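Aspartate--tRNA(Asp/Asn) ligase (Thermus thermophilus, PDB 1N9W) charges both tRNA(Asp) and tRNA(Asn) with L-aspartate, first activating the amino acid with ATP and then transferring it to the tRNA acceptor end. Local coordinates at residues Met1-Val5 with Val16-Gly20; Arg137-Arg141 with Ala236-Glu240; His354-Leu360 with Tyr376-Lys381. All blocks are in the same frame, centred on the assembly; numbering follows the deposited sequence.

Interaction 1: Met1-Val5 with Val16-Gly20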
loop_
_atom_site.group_PDB
_atom_site.type_symbol
_atom_site.label_atom_id
_atom_site.label_comp_id
_atom_site.label_asym_id
_atom_site.label_seq_id
_atom_site.Cartn_x
_atom_site.Cartn_y
_atom_site.Cartn_z
ATOM N N MET B 1 28.325 7.715 -15.334
ATOM C CA MET B 1 27.240 7.243 -14.415
ATOM C C MET B 1 26.269 8.376 -14.092
ATOM O O MET B 1 26.671 9.533 -13.933
ATOM C CB MET B 1 27.833 6.721 -13.098
ATOM C CG MET B 1 28.375 7.831 -12.185
ATOM S SD MET B 1 28.934 7.278 -10.556
ATOM C CE MET B 1 27.408 7.445 -9.579
ATOM N N ARG B 2 24.991 8.031 -13.979
ATOM C CA ARG B 2 23.970 9.022 -13.667
ATOM C C ARG B 2 24.022 9.349 -12.179
ATOM O O ARG B 2 24.009 8.454 -11.333
ATOM C CB ARG B 2 22.576 8.508 -14.050
ATOM C CG ARG B 2 21.513 9.612 -14.181
ATOM C CD ARG B 2 20.651 9.792 -12.922
ATOM N NE ARG B 2 19.692 10.899 -13.057
ATOM C CZ ARG B 2 18.441 10.884 -12.594
ATOM N NH1 ARG B 2 17.974 9.815 -11.963
ATOM N NH2 ARG B 2 17.648 11.936 -12.761
ATOM N N VAL B 3 24.104 10.640 -11.873
ATOM C CA VAL B 3 24.155 11.110 -10.493
ATOM C C VAL B 3 22.974 12.044 -10.206
ATOM O O VAL B 3 22.642 12.907 -11.013
ATOM C CB VAL B 3 25.477 11.896 -10.209
ATOM C CG1 VAL B 3 25.536 12.305 -8.746
ATOM C CG2 VAL B 3 26.687 11.048 -10.583
ATOM N N LEU B 4 22.344 11.855 -9.051
ATOM C CA LEU B 4 21.230 12.687 -8.628
ATOM C C LEU B 4 21.779 13.979 -8.024
ATOM O O LEU B 4 22.904 14.012 -7.520
ATOM C CB LEU B 4 20.404 11.955 -7.579
ATOM C CG LEU B 4 19.425 10.895 -8.087
ATOM C CD1 LEU B 4 18.963 9.979 -6.936
ATOM C CD2 LEU B 4 18.237 11.615 -8.704
ATOM N N VAL B 5 20.982 15.038 -8.076
ATOM C CA VAL B 5 21.380 16.321 -7.520
ATOM C C VAL B 5 21.814 16.218 -6.048
ATOM O O VAL B 5 22.772 16.863 -5.629
ATOM C CB VAL B 5 20.228 17.346 -7.649
ATOM C CG1 VAL B 5 20.566 18.631 -6.873
ATOM C CG2 VAL B 5 19.990 17.664 -9.125
ATOM N N VAL B 16 30.048 14.106 -14.370
ATOM C CA VAL B 16 28.857 13.339 -14.027
ATOM C C VAL B 16 27.783 13.498 -15.102
ATOM O O VAL B 16 27.894 14.339 -16.005
ATOM C CB VAL B 16 28.257 13.777 -12.657
ATOM C CG1 VAL B 16 29.320 13.718 -11.575
ATOM C CG2 VAL B 16 27.657 15.171 -12.754
ATOM N N GLU B 17 26.754 12.666 -15.016
ATOM C CA GLU B 17 25.650 12.733 -15.968
ATOM C C GLU B 17 24.381 13.026 -15.186
ATOM O O GLU B 17 24.112 12.384 -14.179
ATOM C CB GLU B 17 25.504 11.410 -16.718
ATOM C CG GLU B 17 24.550 11.506 -17.895
ATOM C CD GLU B 17 24.503 10.248 -18.739
ATOM O OE1 GLU B 17 23.740 9.316 -18.378
ATOM O OE2 GLU B 17 25.243 10.189 -19.757
ATOM N N LEU B 18 23.614 14.014 -15.632
ATOM C CA LEU B 18 22.373 14.374 -14.942
ATOM C C LEU B 18 21.181 14.117 -15.864
ATOM O O LEU B 18 21.312 14.167 -17.090
ATOM C CB LEU B 18 22.400 15.862 -14.560
ATOM C CG LEU B 18 23.567 16.385 -13.691
ATOM C CD1 LEU B 18 23.675 17.880 -13.831
ATOM C CD2 LEU B 18 23.351 15.987 -12.242
ATOM N N LEU B 19 20.032 13.809 -15.269
ATOM C CA LEU B 19 18.789 13.604 -16.018
ATOM C C LEU B 19 17.764 14.400 -15.228
ATOM O O LEU B 19 17.725 14.313 -14.002
ATOM C CB LEU B 19 18.378 12.126 -16.062
ATOM C CG LEU B 19 19.347 11.179 -16.801
ATOM C CD1 LEU B 19 18.864 9.732 -16.673
ATOM C CD2 LEU B 19 19.440 11.596 -18.269
ATOM N N GLY B 20 16.962 15.208 -15.916
ATOM C CA GLY B 20 15.959 16.002 -15.219
ATOM C C GLY B 20 15.194 16.921 -16.150
ATOM O O GLY B 20 15.140 16.678 -17.354
HETATM O O HOH W 1 20.422 13.592 -12.286
#

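Interaction 2: Arg137-Arg141 with Ala236-Glu240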
loop_
_atom_site.group_PDB
_atom_site.type_symbol
_atom_site.label_atom_id
_atom_site.label_comp_id
_atom_site.label_asym_id
_atom_site.label_seq_id
_atom_site.Cartn_x
_atom_site.Cartn_y
_atom_site.Cartn_z
ATOM N N ARG B 137 5.304 -0.643 8.018
ATOM C CA ARG B 137 6.462 -1.265 8.651
ATOM C C ARG B 137 6.167 -1.560 10.119
ATOM O O ARG B 137 6.305 -2.699 10.562
ATOM C CB ARG B 137 7.694 -0.351 8.557
ATOM C CG ARG B 137 9.034 -1.066 8.779
ATOM C CD ARG B 137 10.184 -0.122 9.162
ATOM N NE ARG B 137 10.584 0.846 8.134
ATOM C CZ ARG B 137 11.058 0.537 6.926
ATOM N NH1 ARG B 137 11.192 -0.730 6.565
ATOM N NH2 ARG B 137 11.428 1.497 6.086
ATOM N N TYR B 138 5.758 -0.542 10.870
ATOM C CA TYR B 138 5.474 -0.738 12.287
ATOM C C TYR B 138 4.480 -1.867 12.509
ATOM O O TYR B 138 4.720 -2.752 13.319
ATOM C CB TYR B 138 4.924 0.542 12.933
ATOM C CG TYR B 138 4.525 0.321 14.379
ATOM C CD1 TYR B 138 5.490 0.236 15.390
ATOM C CD2 TYR B 138 3.190 0.090 14.721
ATOM C CE1 TYR B 138 5.133 -0.090 16.702
ATOM C CE2 TYR B 138 2.823 -0.238 16.026
ATOM C CZ TYR B 138 3.804 -0.326 17.009
ATOM O OH TYR B 138 3.456 -0.677 18.288
ATOM N N LEU B 139 3.368 -1.836 11.783
ATOM C CA LEU B 139 2.353 -2.871 11.932
ATOM C C LEU B 139 2.843 -4.250 11.469
ATOM O O LEU B 139 2.546 -5.259 12.118
ATOM C CB LEU B 139 1.072 -2.462 11.193
ATOM C CG LEU B 139 0.375 -1.209 11.775
ATOM C CD1 LEU B 139 -0.710 -0.722 10.820
ATOM C CD2 LEU B 139 -0.219 -1.524 13.166
ATOM N N ASP B 140 3.583 -4.311 10.361
ATOM C CA ASP B 140 4.114 -5.598 9.883
ATOM C C ASP B 140 5.009 -6.217 10.964
ATOM O O ASP B 140 4.972 -7.422 11.182
ATOM C CB ASP B 140 4.955 -5.436 8.601
ATOM C CG ASP B 140 4.107 -5.279 7.335
ATOM O OD1 ASP B 140 2.896 -5.613 7.357
ATOM O OD2 ASP B 140 4.673 -4.836 6.303
ATOM N N ARG B 141 5.824 -5.393 11.621
ATOM C CA ARG B 141 6.708 -5.894 12.667
ATOM C C ARG B 141 5.936 -6.400 13.894
ATOM O O ARG B 141 6.476 -7.173 14.686
ATOM C CB ARG B 141 7.715 -4.820 13.078
ATOM C CG ARG B 141 8.808 -5.315 14.021
ATOM C CD ARG B 141 10.012 -4.387 13.980
ATOM N NE ARG B 141 9.572 -3.006 14.113
ATOM C CZ ARG B 141 9.895 -2.023 13.278
ATOM N NH1 ARG B 141 10.679 -2.250 12.230
ATOM N NH2 ARG B 141 9.408 -0.807 13.484
ATOM N N ALA B 236 2.477 4.554 19.269
ATOM C CA ALA B 236 3.720 3.943 18.812
ATOM C C ALA B 236 3.752 3.967 17.282
ATOM O O ALA B 236 4.794 4.227 16.684
ATOM C CB ALA B 236 3.815 2.507 19.335
ATOM N N LEU B 237 2.598 3.701 16.669
ATOM C CA LEU B 237 2.455 3.705 15.219
ATOM C C LEU B 237 2.853 5.074 14.666
ATOM O O LEU B 237 3.668 5.170 13.750
ATOM C CB LEU B 237 1.004 3.395 14.834
ATOM C CG LEU B 237 0.587 3.509 13.361
ATOM C CD1 LEU B 237 1.311 2.462 12.534
ATOM C CD2 LEU B 237 -0.927 3.327 13.250
ATOM N N LEU B 238 2.280 6.132 15.238
ATOM C CA LEU B 238 2.567 7.498 14.814
ATOM C C LEU B 238 4.030 7.864 14.960
ATOM O O LEU B 238 4.604 8.517 14.083
ATOM C CB LEU B 238 1.730 8.492 15.613
ATOM C CG LEU B 238 0.266 8.597 15.191
ATOM C CD1 LEU B 238 -0.546 9.200 16.317
ATOM C CD2 LEU B 238 0.167 9.423 13.920
ATOM N N ALA B 239 4.636 7.453 16.069
ATOM C CA ALA B 239 6.045 7.753 16.317
ATOM C C ALA B 239 6.886 7.176 15.191
ATOM O O ALA B 239 7.819 7.815 14.705
ATOM C CB ALA B 239 6.481 7.156 17.666
ATOM N N GLU B 240 6.554 5.958 14.783
ATOM C CA GLU B 240 7.273 5.301 13.698
ATOM C C GLU B 240 7.068 6.076 12.391
ATOM O O GLU B 240 8.028 6.400 11.698
ATOM C CB GLU B 240 6.762 3.868 13.541
ATOM C CG GLU B 240 7.403 3.077 12.407
ATOM C CD GLU B 240 8.382 2.041 12.905
ATOM O OE1 GLU B 240 8.251 1.618 14.078
ATOM O OE2 GLU B 240 9.277 1.630 12.124
#

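Interaction 3: His354-Leu360 with Tyr376-Lys381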
loop_
_atom_site.group_PDB
_atom_site.type_symbol
_atom_site.label_atom_id
_atom_site.label_comp_id
_atom_site.label_asym_id
_atom_site.label_seq_id
_atom_site.Cartn_x
_atom_site.Cartn_y
_atom_site.Cartn_z
ATOM N N HIS B 354 -18.469 -7.479 20.258
ATOM C CA HIS B 354 -18.206 -8.798 19.676
ATOM C C HIS B 354 -19.272 -9.849 19.940
ATOM O O HIS B 354 -19.360 -10.839 19.213
ATOM C CB HIS B 354 -16.864 -9.329 20.167
ATOM C CG HIS B 354 -16.728 -9.336 21.656
ATOM N ND1 HIS B 354 -16.597 -8.180 22.394
ATOM C CD2 HIS B 354 -16.679 -10.358 22.543
ATOM C CE1 HIS B 354 -16.469 -8.489 23.673
ATOM N NE2 HIS B 354 -16.515 -9.801 23.790
ATOM N N ARG B 355 -20.071 -9.649 20.981
ATOM C CA ARG B 355 -21.120 -10.607 21.311
ATOM C C ARG B 355 -22.374 -10.362 20.485
ATOM O O ARG B 355 -22.859 -9.237 20.387
ATOM C CB ARG B 355 -21.455 -10.534 22.804
ATOM C CG ARG B 355 -20.518 -11.341 23.696
ATOM C CD ARG B 355 -20.898 -12.827 23.755
ATOM N NE ARG B 355 -22.072 -13.067 24.600
ATOM C CZ ARG B 355 -23.339 -12.932 24.206
ATOM N NH1 ARG B 355 -23.627 -12.561 22.964
ATOM N NH2 ARG B 355 -24.324 -13.161 25.064
ATOM N N TYR B 356 -22.886 -11.428 19.886
ATOM C CA TYR B 356 -24.083 -11.346 19.067
ATOM C C TYR B 356 -25.231 -10.734 19.856
ATOM O O TYR B 356 -25.876 -9.789 19.402
ATOM C CB TYR B 356 -24.492 -12.736 18.596
ATOM C CG TYR B 356 -25.779 -12.755 17.812
ATOM C CD1 TYR B 356 -25.827 -12.271 16.507
ATOM C CD2 TYR B 356 -26.949 -13.268 18.370
ATOM C CE1 TYR B 356 -27.006 -12.305 15.773
ATOM C CE2 TYR B 356 -28.135 -13.305 17.643
ATOM C CZ TYR B 356 -28.155 -12.825 16.348
ATOM O OH TYR B 356 -29.313 -12.886 15.612
ATOM N N GLU B 357 -25.487 -11.283 21.037
ATOM C CA GLU B 357 -26.561 -10.779 21.879
ATOM C C GLU B 357 -26.447 -9.283 22.132
ATOM O O GLU B 357 -27.438 -8.564 22.057
ATOM C CB GLU B 357 -26.594 -11.525 23.216
ATOM C CG GLU B 357 -27.201 -12.913 23.124
ATOM C CD GLU B 357 -28.550 -12.905 22.418
ATOM O OE1 GLU B 357 -29.441 -12.124 22.827
ATOM O OE2 GLU B 357 -28.719 -13.678 21.449
ATOM N N GLU B 358 -25.239 -8.819 22.431
ATOM C CA GLU B 358 -25.022 -7.407 22.701
ATOM C C GLU B 358 -25.315 -6.536 21.482
ATOM O O GLU B 358 -25.784 -5.408 21.620
ATOM C CB GLU B 358 -23.589 -7.172 23.186
ATOM C CG GLU B 358 -23.247 -7.897 24.478
ATOM C CD GLU B 358 -22.001 -7.351 25.149
ATOM O OE1 GLU B 358 -20.893 -7.516 24.593
ATOM O OE2 GLU B 358 -22.131 -6.741 26.234
ATOM N N LEU B 359 -25.042 -7.058 20.291
ATOM C CA LEU B 359 -25.297 -6.310 19.065
ATOM C C LEU B 359 -26.793 -6.098 18.852
ATOM O O LEU B 359 -27.236 -4.987 18.559
ATOM C CB LEU B 359 -24.720 -7.042 17.848
ATOM C CG LEU B 359 -23.230 -6.875 17.548
ATOM C CD1 LEU B 359 -22.849 -7.765 16.382
ATOM C CD2 LEU B 359 -22.930 -5.425 17.225
ATOM N N LEU B 360 -27.565 -7.169 18.999
ATOM C CA LEU B 360 -29.009 -7.102 18.815
ATOM C C LEU B 360 -29.644 -6.026 19.684
ATOM O O LEU B 360 -30.442 -5.220 19.205
ATOM C CB LEU B 360 -29.656 -8.448 19.144
ATOM C CG LEU B 360 -29.542 -9.551 18.094
ATOM C CD1 LEU B 360 -30.287 -10.790 18.571
ATOM C CD2 LEU B 360 -30.123 -9.063 16.773
ATOM N N TYR B 376 -24.957 -8.940 8.603
ATOM C CA TYR B 376 -23.871 -8.354 9.377
ATOM C C TYR B 376 -23.693 -9.095 10.698
ATOM O O TYR B 376 -22.571 -9.318 11.152
ATOM C CB TYR B 376 -24.177 -6.881 9.659
ATOM C CG TYR B 376 -23.182 -6.201 10.572
ATOM C CD1 TYR B 376 -21.902 -5.887 10.127
ATOM C CD2 TYR B 376 -23.516 -5.890 11.889
ATOM C CE1 TYR B 376 -20.977 -5.277 10.972
ATOM C CE2 TYR B 376 -22.599 -5.280 12.742
ATOM C CZ TYR B 376 -21.333 -4.977 12.280
ATOM O OH TYR B 376 -20.419 -4.385 13.123
ATOM N N LEU B 377 -24.815 -9.472 11.302
ATOM C CA LEU B 377 -24.819 -10.169 12.584
ATOM C C LEU B 377 -24.282 -11.601 12.514
ATOM O O LEU B 377 -23.819 -12.141 13.515
ATOM C CB LEU B 377 -26.245 -10.179 13.156
ATOM C CG LEU B 377 -26.922 -8.831 13.430
ATOM C CD1 LEU B 377 -28.398 -9.053 13.720
ATOM C CD2 LEU B 377 -26.245 -8.125 14.596
ATOM N N GLU B 378 -24.338 -12.206 11.334
ATOM C CA GLU B 378 -23.879 -13.576 11.149
ATOM C C GLU B 378 -22.523 -13.928 11.739
ATOM O O GLU B 378 -22.429 -14.783 12.623
ATOM C CB GLU B 378 -23.887 -13.936 9.665
ATOM C CG GLU B 378 -25.219 -14.479 9.206
ATOM C CD GLU B 378 -25.561 -15.792 9.887
ATOM O OE1 GLU B 378 -26.733 -16.210 9.820
ATOM O OE2 GLU B 378 -24.653 -16.413 10.483
ATOM N N VAL B 379 -21.469 -13.281 11.257
ATOM C CA VAL B 379 -20.132 -13.576 11.754
ATOM C C VAL B 379 -20.037 -13.522 13.277
ATOM O O VAL B 379 -19.344 -14.334 13.883
ATOM C CB VAL B 379 -19.075 -12.615 11.151
ATOM C CG1 VAL B 379 -19.331 -11.192 11.612
ATOM C CG2 VAL B 379 -17.680 -13.064 11.554
ATOM N N PHE B 380 -20.736 -12.578 13.896
ATOM C CA PHE B 380 -20.677 -12.454 15.347
ATOM C C PHE B 380 -21.331 -13.619 16.090
ATOM O O PHE B 380 -21.512 -13.574 17.306
ATOM C CB PHE B 380 -21.286 -11.129 15.799
ATOM C CG PHE B 380 -20.568 -9.927 15.263
ATOM C CD1 PHE B 380 -20.886 -9.413 14.008
ATOM C CD2 PHE B 380 -19.561 -9.313 16.004
ATOM C CE1 PHE B 380 -20.212 -8.307 13.501
ATOM C CE2 PHE B 380 -18.881 -8.207 15.504
ATOM C CZ PHE B 380 -19.207 -7.700 14.248
ATOM N N LYS B 381 -21.687 -14.657 15.347
ATOM C CA LYS B 381 -22.279 -15.850 15.926
ATOM C C LYS B 381 -21.213 -16.941 15.894
ATOM O O LYS B 381 -21.510 -18.130 16.018
ATOM C CB LYS B 381 -23.510 -16.272 15.121
ATOM C CG LYS B 381 -24.752 -15.465 15.461
ATOM C CD LYS B 381 -25.759 -15.442 14.321
ATOM C CE LYS B 381 -25.925 -16.744 13.694
ATOM N NZ LYS B 381 -26.882 -17.030 12.804
HETATM O O HOH W 2 -18.782 -13.201 18.499
#

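Interaction 1: Met1-Val5 with Val16-Gly20
Arg2 and Glu17 form a single beta bridge, through which the N-terminal residues lie along strand 15-28. The flanking backbone bonds are unequal: Val3 N gives a nearly straight bond to Glu17 O (2.9 Å, 172° at the hydrogen), whereas Glu17 N to Met1 O is long and weak at 3.3 Å. Glu17 O also receives a CA-H...O contact from Arg2 CA.

The Arg2 side chain bends at chi2 (-97°) and runs over Leu19, laying its CG against Leu19 CD1 at 3.6 Å. Arg2 NH2 then donates to Leu19 O (2.7 Å); the oxygen lies in the guanidinium plane, although the donor stands above the carbonyl plane. Arg2 NH2 also makes a long, weak ion pair with Glu191 of the second subunit. One water accepts from Leu19 N (3.0 Å) and, weakly, from Arg2 NE, apparently donating to Val3 O (2.6 Å). Replacing Arg2 by an alanine is likely to leave Leu19 O without this donor and the water less firmly held. Glu17 directs its carboxylate into a salt bridge with Arg60.

Val3 CG2 packs on Val16 CB at 3.8 Å. The segment 16-20 pairs on its other edge with strand 58-67 of the OB-fold anticodon-binding domain, Leu18 reaches Leu36 on the paired strand 31-38 and Val43 on strand 41-47 beyond it, and Leu19 also packs on Phe223 of the second subunit.

Interaction 2: Arg137-Arg141 with Ala236-Glu240
Tyr138 and Glu240 both carry CG anti to the backbone N, which sends the ring and the carboxylate from their helices into the space between them. Glu240 then bends at chi2 (106°), bringing its carboxylate beside the ring and up to Arg141, whose own chain folds at chi3 to meet it. NH2 of Arg141 lies 2.8 Å from Glu240 OE1 and equally close to OE2, so a single nitrogen serves both oxygens. The hydrogen bond proper goes to OE2, on its syn side, and lies close to the guanidinium plane, while the two flat groups are turned 34° apart.

Glu240 OE1 also sits at the edge of the Tyr138 ring, 3.4 Å from Tyr138 CD1, and Glu240 CG rests against Tyr138 CB. One face of the ring is covered by the backbone of the other helix: Leu237 CA makes a CH-pi contact 4.1 Å from the ring centroid. At the far end of the ring, Ala236 CB packs against Tyr138 CZ and lies 3.4 Å from Tyr138 OH.

The helices 119-141 and 227-248 that carry these groups belong to the class II synthetase catalytic domain and pack against its mixed, mainly antiparallel sheet. Their short segments run at 131° to each other, with axes 9.7 Å apart. Toward the sheet the contact becomes apolar: Leu237 CD1 meets Tyr138 CD2 at 3.7 Å and Leu139 CG at 3.9 Å, and Leu237 continues onto Phe390 and Ile392 of strand 387-393. On the polar side, Arg137 passes its CD by Glu240 OE2 at 3.6 Å; its NE is too far for a salt bridge but probably adds to the positive field around the carboxylate. Asp140 bonds to Tyr194 through OD1 and forms a salt bridge through OD2 with Arg133 of the second subunit.

Interaction 3: His354-Leu360 with Tyr376-Lys381
A water links the two segments, its oxygen lying 2.5 Å from His354 O and 3.0 Å from Phe380 O. It donates toward both, although further acceptors nearby may compete for its protons.

Leu359 drives its CD1 onto one face of the Phe380 ring, the two side chains crossing at about a right angle; the methyl carbon stands 3.5 Å from the ring centroid, a close CH-pi contact. His354 O borders the edge of the same ring, 3.6 Å from Phe380 CD2. Tyr356, its CG anti to the backbone N (chi1 176°), projects alongside Lys381 with its ring between two aliphatic groups: Lys381 CG covers one face, 3.8 Å from the centroid, and Leu360 CG the opposite one. Leu377 CB comes to the ring edge, at 3.5 Å from Tyr356 CE1. Leu377 also spreads its two methyls, CD1 to Leu360 CD2 (3.5 Å) and CD2 to Leu359 CB.

The contact joins helix 356-364 to residues 376-381, which continue from helix 374-377, in the class II catalytic domain; the Phe380 side chain lies about 6 Å from that of Arg352, predicted to bind L-aspartate. Tyr376 bonds through OH to Gln184, while Tyr356 and Lys381 also pack on Leu89 and Glu90 of the second subunit. With no direct hydrogen bond between the segments, their fit rests on side-chain shape and aromatic faces, the water bridging one pair of carbonyls.

The three contacts follow one another along the chain and do not touch. Interaction 1 belongs to the N-terminal OB-fold domain, whereas interactions 2 and 3 both fall in the class II catalytic domain. Between centres, interactions 1 and 2 are about 34 Å apart, 2 and 3 about 31 Å, and 1 and 3 about 60 Å, interactions 1 and 3 lying on opposite sides of the chain's centre. Interaction 2 joins two long helices in the body of the molecule, between tRNA recognition at one end and helices 356-364 and 374-377 at the other. All three have residues reaching the second subunit, interaction 2 through Asp140 alone, so the homodimer interface draws on both domains.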